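Local coordinates for genome polyprotein (Chicken sicinivirus JSY, PDB 6QWT) that is the 3Dpol RNA-dependent RNA polymerase portion of the viral polyprotein and probably copies the viral RNA genome, at residues W230-P242 with Y353-D365. Numbering follows the deposited sequence.
Sequences WALDYSNFDSTIP and YHSQTNYKVTPAD
Tyr234 and Tyr359 meet edge-to-face where two parts of the polymerase palm join: strand 230-235, which carries the first aspartate of the motif A D-x4-D pattern (Asp233, with Asp238 in the short helix that follows), and the loop entering strand 360-362, the outermost strand on its side of the antiparallel palm sheet. The ring planes stand at 75°, and the CE2 edge of Tyr234 lies 3.8 Å from CG of Tyr359. With CG of Tyr234 anti to its carbonyl carbon (chi1 -65°), this ring is sandwiched: CG2 of Val361 sits over one face, 4.3 Å from the ring centroid in a CH-pi contact, while Phe237 CD1 lies against the opposite face, nearer the rim. The Tyr234 hydroxyl reaches the edge of the Tyr353 ring and shares a 2.9 Å hydrogen bond with Tyr353 OH, tying the strand to the end of helix 346-356. Phe237 CE1 adds to this aromatic cluster, 3.6 Å from Tyr359 CE1. Pro242 CD packs 3.3 Å from Tyr359 OH, and that hydroxyl shares a hydrogen bond with Ser311 OG of helix 298-316. Backbone pairing fixes the strands: Asp233 N donates to Thr362 O at 2.8 Å and Asp233 O accepts from Thr362 N. Farther along, Lys360 O is gripped twice by Ser235, by its N head-on and by its OG at 2.9 Å from 46° out of the carbonyl plane. Two waters link Thr240 O to Asn358, one ending on its backbone N and the other on ND2; the first also lies over the centre of the Tyr359 ring, on the face turned from Tyr234, and donates to Thr240 O at 2.6 Å.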
ATOM      1  N   TRP A 230       2.029  19.110  -5.218  1.00 25.00           N
ATOM      2  CA  TRP A 230       1.697  18.974  -3.806  1.00 27.21           C
ATOM      3  C   TRP A 230       1.730  17.514  -3.378  1.00 31.28           C
ATOM      4  O   TRP A 230       1.334  16.621  -4.135  1.00 24.95           O
ATOM      5  CB  TRP A 230       0.319  19.570  -3.510  1.00 27.59           C
ATOM      6  CG  TRP A 230       0.233  21.027  -3.828  1.00 28.22           C
ATOM      7  CD1 TRP A 230      -0.295  21.590  -4.953  1.00 30.98           C
ATOM      8  CD2 TRP A 230       0.702  22.111  -3.017  1.00 29.36           C
ATOM      9  NE1 TRP A 230      -0.188  22.960  -4.891  1.00 35.09           N
ATOM     10  CE2 TRP A 230       0.420  23.304  -3.712  1.00 34.34           C
ATOM     11  CE3 TRP A 230       1.331  22.188  -1.771  1.00 30.39           C
ATOM     12  CZ2 TRP A 230       0.746  24.561  -3.203  1.00 31.60           C
ATOM     13  CZ3 TRP A 230       1.652  23.436  -1.268  1.00 34.36           C
ATOM     14  CH2 TRP A 230       1.359  24.604  -1.983  1.00 30.74           C
ATOM     15  N   ALA A 231       2.211  17.281  -2.159  1.00 24.73           N
ATOM     16  CA  ALA A 231       2.165  15.975  -1.523  1.00 29.56           C
ATOM     17  C   ALA A 231       1.321  16.064  -0.262  1.00 29.85           C
ATOM     18  O   ALA A 231       1.398  17.052   0.476  1.00 34.20           O
ATOM     19  CB  ALA A 231       3.568  15.468  -1.174  1.00 29.92           C
ATOM     20  N   LEU A 232       0.506  15.042  -0.024  1.00 32.97           N
ATOM     21  CA  LEU A 232      -0.228  14.959   1.227  1.00 35.29           C
ATOM     22  C   LEU A 232      -0.431  13.499   1.589  1.00 36.91           C
ATOM     23  O   LEU A 232      -0.286  12.600   0.755  1.00 34.62           O
ATOM     24  CB  LEU A 232      -1.573  15.693   1.163  1.00 36.78           C
ATOM     25  CG  LEU A 232      -2.605  15.302   0.108  1.00 36.18           C
ATOM     26  CD1 LEU A 232      -3.392  14.068   0.524  1.00 33.82           C
ATOM     27  CD2 LEU A 232      -3.541  16.477  -0.143  1.00 33.55           C
ATOM     28  N   ASP A 233      -0.758  13.275   2.855  1.00 39.65           N
ATOM     29  CA  ASP A 233      -0.971  11.942   3.384  1.00 40.42           C
ATOM     30  C   ASP A 233      -2.266  11.925   4.179  1.00 37.68           C
ATOM     31  O   ASP A 233      -2.700  12.949   4.715  1.00 40.54           O
ATOM     32  CB  ASP A 233       0.207  11.497   4.268  1.00 44.75           C
ATOM     33  CG  ASP A 233       0.180  10.013   4.577  1.00 55.48           C
ATOM     34  OD1 ASP A 233       0.094   9.651   5.771  1.00 55.35           O
ATOM     35  OD2 ASP A 233       0.243   9.205   3.624  1.00 55.67           O
ATOM     36  N   TYR A 234      -2.889  10.758   4.241  1.00 35.92           N
ATOM     37  CA  TYR A 234      -4.080  10.560   5.050  1.00 38.17           C
ATOM     38  C   TYR A 234      -3.698   9.916   6.374  1.00 34.39           C
ATOM     39  O   TYR A 234      -2.807   9.062   6.429  1.00 35.24           O
ATOM     40  CB  TYR A 234      -5.099   9.675   4.331  1.00 33.70           C
ATOM     41  CG  TYR A 234      -5.694  10.256   3.067  1.00 31.61           C
ATOM     42  CD1 TYR A 234      -4.963  10.304   1.886  1.00 30.38           C
ATOM     43  CD2 TYR A 234      -6.999  10.730   3.048  1.00 30.07           C
ATOM     44  CE1 TYR A 234      -5.510  10.824   0.728  1.00 28.65           C
ATOM     45  CE2 TYR A 234      -7.557  11.250   1.895  1.00 27.22           C
ATOM     46  CZ  TYR A 234      -6.810  11.295   0.738  1.00 27.34           C
ATOM     47  OH  TYR A 234      -7.367  11.811  -0.409  1.00 23.05           O
ATOM     48  N   SER A 235      -4.372  10.328   7.439  1.00 31.03           N
ATOM     49  CA  SER A 235      -4.328   9.614   8.706  1.00 36.71           C
ATOM     50  C   SER A 235      -5.554   8.718   8.794  1.00 36.68           C
ATOM     51  O   SER A 235      -6.683   9.185   8.600  1.00 45.57           O
ATOM     52  CB  SER A 235      -4.278  10.582   9.889  1.00 39.68           C
ATOM     53  OG  SER A 235      -5.047  11.744   9.636  1.00 38.39           O
ATOM     54  N   ASN A 236      -5.328   7.429   9.054  1.00 38.56           N
ATOM     55  CA  ASN A 236      -6.407   6.442   9.176  1.00 39.28           C
ATOM     56  C   ASN A 236      -7.220   6.336   7.885  1.00 35.74           C
ATOM     57  O   ASN A 236      -8.449   6.245   7.909  1.00 34.85           O
ATOM     58  CB  ASN A 236      -7.315   6.757  10.368  1.00 33.77           C
ATOM     59  CG  ASN A 236      -6.550   7.331  11.545  1.00 36.93           C
ATOM     60  OD1 ASN A 236      -5.784   6.628  12.206  1.00 41.15           O
ATOM     61  ND2 ASN A 236      -6.755   8.616  11.814  1.00 36.06           N
ATOM     62  N   PHE A 237      -6.518   6.345   6.747  1.00 35.55           N
ATOM     63  CA  PHE A 237      -7.176   6.208   5.450  1.00 29.24           C
ATOM     64  C   PHE A 237      -7.973   4.912   5.363  1.00 31.33           C
ATOM     65  O   PHE A 237      -9.091   4.896   4.834  1.00 27.46           O
ATOM     66  CB  PHE A 237      -6.127   6.268   4.339  1.00 32.20           C
ATOM     67  CG  PHE A 237      -6.700   6.387   2.953  1.00 27.91           C
ATOM     68  CD1 PHE A 237      -7.602   7.394   2.641  1.00 25.83           C
ATOM     69  CD2 PHE A 237      -6.322   5.499   1.958  1.00 30.22           C
ATOM     70  CE1 PHE A 237      -8.125   7.507   1.362  1.00 26.14           C
ATOM     71  CE2 PHE A 237      -6.839   5.607   0.677  1.00 29.71           C
ATOM     72  CZ  PHE A 237      -7.742   6.612   0.378  1.00 28.15           C
ATOM     73  N   ASP A 238      -7.420   3.815   5.887  1.00 31.98           N
ATOM     74  CA  ASP A 238      -8.064   2.511   5.788  1.00 37.45           C
ATOM     75  C   ASP A 238      -9.331   2.403   6.625  1.00 38.89           C
ATOM     76  O   ASP A 238     -10.091   1.447   6.442  1.00 38.80           O
ATOM     77  CB  ASP A 238      -7.077   1.413   6.191  1.00 41.52           C
ATOM     78  CG  ASP A 238      -5.804   1.450   5.368  1.00 46.01           C
ATOM     79  OD1 ASP A 238      -5.900   1.419   4.123  1.00 44.42           O
ATOM     80  OD2 ASP A 238      -4.709   1.519   5.966  1.00 51.38           O
ATOM     81  N   SER A 239      -9.575   3.348   7.532  1.00 35.14           N
ATOM     82  CA  SER A 239     -10.807   3.372   8.307  1.00 35.69           C
ATOM     83  C   SER A 239     -11.797   4.425   7.829  1.00 34.78           C
ATOM     84  O   SER A 239     -13.008   4.234   7.979  1.00 32.33           O
ATOM     85  CB  SER A 239     -10.498   3.615   9.791  1.00 33.35           C
ATOM     86  OG  SER A 239      -9.840   2.500  10.364  1.00 37.20           O
ATOM     87  N   THR A 240     -11.316   5.519   7.241  1.00 29.04           N
ATOM     88  CA  THR A 240     -12.162   6.660   6.924  1.00 28.15           C
ATOM     89  C   THR A 240     -12.775   6.601   5.529  1.00 29.41           C
ATOM     90  O   THR A 240     -13.625   7.441   5.212  1.00 28.58           O
ATOM     91  CB  THR A 240     -11.363   7.958   7.068  1.00 27.82           C
ATOM     92  OG1 THR A 240     -10.147   7.852   6.319  1.00 27.62           O
ATOM     93  CG2 THR A 240     -11.031   8.213   8.530  1.00 31.63           C
ATOM     94  N   ILE A 241     -12.372   5.651   4.691  1.00 25.37           N
ATOM     95  CA  ILE A 241     -12.931   5.547   3.345  1.00 29.85           C
ATOM     96  C   ILE A 241     -14.405   5.178   3.455  1.00 28.22           C
ATOM     97  O   ILE A 241     -14.745   4.153   4.067  1.00 25.21           O
ATOM     98  CB  ILE A 241     -12.173   4.522   2.491  1.00 26.65           C
ATOM     99  CG1 ILE A 241     -10.818   5.081   2.057  1.00 23.52           C
ATOM    100  CG2 ILE A 241     -12.998   4.144   1.272  1.00 26.37           C
ATOM    101  CD1 ILE A 241      -9.869   4.014   1.564  1.00 23.17           C
ATOM    102  N   PRO A 242     -15.307   5.974   2.895  1.00 27.48           N
ATOM    103  CA  PRO A 242     -16.734   5.668   3.008  1.00 29.31           C
ATOM    104  C   PRO A 242     -17.171   4.582   2.037  1.00 27.55           C
ATOM    105  O   PRO A 242     -16.617   4.424   0.946  1.00 22.67           O
ATOM    106  CB  PRO A 242     -17.406   7.007   2.684  1.00 26.81           C
ATOM    107  CG  PRO A 242     -16.431   7.715   1.829  1.00 25.86           C
ATOM    108  CD  PRO A 242     -15.065   7.291   2.283  1.00 24.31           C
ATOM    109  N   TYR A 353     -12.675  18.167   2.897  1.00 25.14           N
ATOM    110  CA  TYR A 353     -12.755  16.848   3.515  1.00 28.05           C
ATOM    111  C   TYR A 353     -13.379  16.926   4.904  1.00 28.66           C
ATOM    112  O   TYR A 353     -14.168  16.054   5.286  1.00 28.41           O
ATOM    113  CB  TYR A 353     -11.363  16.218   3.592  1.00 26.07           C
ATOM    114  CG  TYR A 353     -10.935  15.470   2.348  1.00 24.76           C
ATOM    115  CD1 TYR A 353      -9.619  15.049   2.190  1.00 25.73           C
ATOM    116  CD2 TYR A 353     -11.840  15.182   1.334  1.00 22.78           C
ATOM    117  CE1 TYR A 353      -9.216  14.360   1.058  1.00 24.32           C
ATOM    118  CE2 TYR A 353     -11.446  14.495   0.195  1.00 21.62           C
ATOM    119  CZ  TYR A 353     -10.131  14.085   0.063  1.00 26.25           C
ATOM    120  OH  TYR A 353      -9.725  13.399  -1.061  1.00 23.30           O
ATOM    121  N   HIS A 354     -13.034  17.963   5.673  1.00 31.14           N
ATOM    122  CA  HIS A 354     -13.562  18.089   7.029  1.00 31.23           C
ATOM    123  C   HIS A 354     -15.069  18.295   7.032  1.00 32.31           C
ATOM    124  O   HIS A 354     -15.755  17.836   7.951  1.00 30.74           O
ATOM    125  CB  HIS A 354     -12.879  19.247   7.756  1.00 29.52           C
ATOM    126  CG  HIS A 354     -11.418  19.035   8.001  1.00 38.43           C
ATOM    127  ND1 HIS A 354     -10.508  20.071   8.009  1.00 39.99           N
ATOM    128  CD2 HIS A 354     -10.708  17.909   8.248  1.00 45.21           C
ATOM    129  CE1 HIS A 354      -9.300  19.592   8.247  1.00 41.65           C
ATOM    130  NE2 HIS A 354      -9.394  18.282   8.396  1.00 42.30           N
ATOM    131  N   SER A 355     -15.604  18.973   6.016  1.00 27.30           N
ATOM    132  CA  SER A 355     -17.013  19.336   6.017  1.00 33.24           C
ATOM    133  C   SER A 355     -17.911  18.309   5.338  1.00 33.12           C
ATOM    134  O   SER A 355     -19.123  18.317   5.581  1.00 37.71           O
ATOM    135  CB  SER A 355     -17.203  20.700   5.345  1.00 32.36           C
ATOM    136  OG  SER A 355     -17.067  20.594   3.939  1.00 41.28           O
ATOM    137  N   GLN A 356     -17.358  17.430   4.498  1.00 32.73           N
ATOM    138  CA  GLN A 356     -18.162  16.491   3.727  1.00 31.77           C
ATOM    139  C   GLN A 356     -17.776  15.031   3.910  1.00 29.10           C
ATOM    140  O   GLN A 356     -18.568  14.157   3.543  1.00 29.58           O
ATOM    141  CB  GLN A 356     -18.088  16.819   2.226  1.00 31.05           C
ATOM    142  CG  GLN A 356     -18.653  18.180   1.849  1.00 35.55           C
ATOM    143  CD  GLN A 356     -20.147  18.272   2.077  1.00 46.68           C
ATOM    144  OE1 GLN A 356     -20.904  17.376   1.698  1.00 46.71           O
ATOM    145  NE2 GLN A 356     -20.583  19.357   2.708  1.00 51.89           N
ATOM    146  N   THR A 357     -16.588  14.740   4.438  1.00 28.99           N
ATOM    147  CA  THR A 357     -16.141  13.359   4.579  1.00 28.14           C
ATOM    148  C   THR A 357     -15.606  13.104   5.980  1.00 27.76           C
ATOM    149  O   THR A 357     -15.694  13.968   6.859  1.00 30.02           O
ATOM    150  CB  THR A 357     -15.056  13.023   3.548  1.00 24.97           C
ATOM    151  OG1 THR A 357     -13.823  13.637   3.938  1.00 26.19           O
ATOM    152  CG2 THR A 357     -15.442  13.513   2.153  1.00 25.66           C
ATOM    153  N   ASN A 358     -15.051  11.912   6.190  1.00 27.25           N
ATOM    154  CA  ASN A 358     -14.333  11.571   7.408  1.00 28.45           C
ATOM    155  C   ASN A 358     -12.821  11.600   7.218  1.00 30.28           C
ATOM    156  O   ASN A 358     -12.084  11.258   8.149  1.00 32.31           O
ATOM    157  CB  ASN A 358     -14.769  10.190   7.909  1.00 30.24           C
ATOM    158  CG  ASN A 358     -16.214  10.164   8.376  1.00 33.12           C
ATOM    159  OD1 ASN A 358     -16.707  11.128   8.962  1.00 34.09           O
ATOM    160  ND2 ASN A 358     -16.902   9.056   8.116  1.00 32.91           N
ATOM    161  N   TYR A 359     -12.347  11.998   6.040  1.00 27.58           N
ATOM    162  CA  TYR A 359     -10.916  12.053   5.777  1.00 28.93           C
ATOM    163  C   TYR A 359     -10.261  13.163   6.591  1.00 30.42           C
ATOM    164  O   TYR A 359     -10.769  14.287   6.655  1.00 30.08           O
ATOM    165  CB  TYR A 359     -10.654  12.293   4.292  1.00 26.97           C
ATOM    166  CG  TYR A 359     -11.087  11.188   3.356  1.00 26.13           C
ATOM    167  CD1 TYR A 359     -10.779   9.859   3.618  1.00 23.48           C
ATOM    168  CD2 TYR A 359     -11.781  11.484   2.190  1.00 25.67           C
ATOM    169  CE1 TYR A 359     -11.167   8.852   2.743  1.00 24.18           C
ATOM    170  CE2 TYR A 359     -12.170  10.491   1.316  1.00 24.73           C
ATOM    171  CZ  TYR A 359     -11.860   9.179   1.593  1.00 23.09           C
ATOM    172  OH  TYR A 359     -12.254   8.201   0.709  1.00 22.25           O
ATOM    173  N   LYS A 360      -9.125  12.848   7.207  1.00 35.22           N
ATOM    174  CA  LYS A 360      -8.270  13.834   7.864  1.00 36.20           C
ATOM    175  C   LYS A 360      -6.934  13.813   7.137  1.00 37.24           C
ATOM    176  O   LYS A 360      -6.204  12.818   7.198  1.00 36.43           O
ATOM    177  CB  LYS A 360      -8.092  13.528   9.351  1.00 38.85           C
ATOM    178  CG  LYS A 360      -9.371  13.574  10.176  1.00 40.67           C
ATOM    179  CD  LYS A 360      -9.104  13.104  11.608  1.00 42.03           C
ATOM    180  CE  LYS A 360     -10.380  13.054  12.438  1.00 56.43           C
ATOM    181  NZ  LYS A 360     -10.417  11.874  13.358  1.00 58.09           N
ATOM    182  N   VAL A 361      -6.611  14.897   6.444  1.00 38.45           N
ATOM    183  CA  VAL A 361      -5.465  14.926   5.547  1.00 39.35           C
ATOM    184  C   VAL A 361      -4.403  15.861   6.112  1.00 37.69           C
ATOM    185  O   VAL A 361      -4.722  16.882   6.735  1.00 41.77           O
ATOM    186  CB  VAL A 361      -5.896  15.331   4.123  1.00 39.11           C
ATOM    187  CG1 VAL A 361      -5.930  16.836   3.959  1.00 34.34           C
ATOM    188  CG2 VAL A 361      -4.987  14.697   3.114  1.00 39.86           C
ATOM    189  N   THR A 362      -3.132  15.486   5.923  1.00 39.64           N
ATOM    190  CA  THR A 362      -1.993  16.175   6.523  1.00 45.55           C
ATOM    191  C   THR A 362      -0.810  16.219   5.556  1.00 47.15           C
ATOM    192  O   THR A 362      -0.800  15.490   4.554  1.00 41.06           O
ATOM    193  CB  THR A 362      -1.559  15.481   7.821  1.00 47.58           C
ATOM    194  OG1 THR A 362      -1.240  14.112   7.547  1.00 48.68           O
ATOM    195  CG2 THR A 362      -2.648  15.558   8.890  1.00 43.57           C
ATOM    196  N   PRO A 363       0.199  17.054   5.819  1.00 50.27           N
ATOM    197  CA  PRO A 363       1.426  17.006   5.013  1.00 43.26           C
ATOM    198  C   PRO A 363       2.113  15.652   5.108  1.00 49.59           C
ATOM    199  O   PRO A 363       1.908  14.879   6.046  1.00 54.79           O
ATOM    200  CB  PRO A 363       2.294  18.112   5.621  1.00 47.05           C
ATOM    201  CG  PRO A 363       1.309  19.064   6.204  1.00 51.46           C
ATOM    202  CD  PRO A 363       0.185  18.220   6.724  1.00 45.18           C
ATOM    203  N   ALA A 364       2.956  15.378   4.113  1.00 49.96           N
ATOM    204  CA  ALA A 364       3.578  14.069   3.957  1.00 56.20           C
ATOM    205  C   ALA A 364       4.863  13.898   4.758  1.00 58.61           C
ATOM    206  O   ALA A 364       5.396  12.782   4.802  1.00 55.14           O
ATOM    207  CB  ALA A 364       3.871  13.803   2.476  1.00 47.39           C
ATOM    208  N   ASP A 365       5.363  14.956   5.404  1.00 58.54           N
ATOM    209  CA  ASP A 365       6.652  14.919   6.085  1.00 58.54           C
ATOM    210  C   ASP A 365       6.525  15.204   7.581  1.00 61.10           C
ATOM    211  O   ASP A 365       7.466  15.703   8.203  1.00 64.73           O
ATOM    212  CB  ASP A 365       7.620  15.906   5.436  1.00 58.99           C
ATOM    213  CG  ASP A 365       8.352  15.309   4.257  1.00 64.81           C
ATOM    214  OD1 ASP A 365       8.299  14.074   4.084  1.00 62.81           O
ATOM    215  OD2 ASP A 365       8.984  16.075   3.502  1.00 72.46           O
TER
HETATM  216  O   HOH W   1     -14.022   9.882   4.437  1.00 28.96           O
HETATM  217  O   HOH W   2     -16.017   7.216   6.099  1.00 36.78           O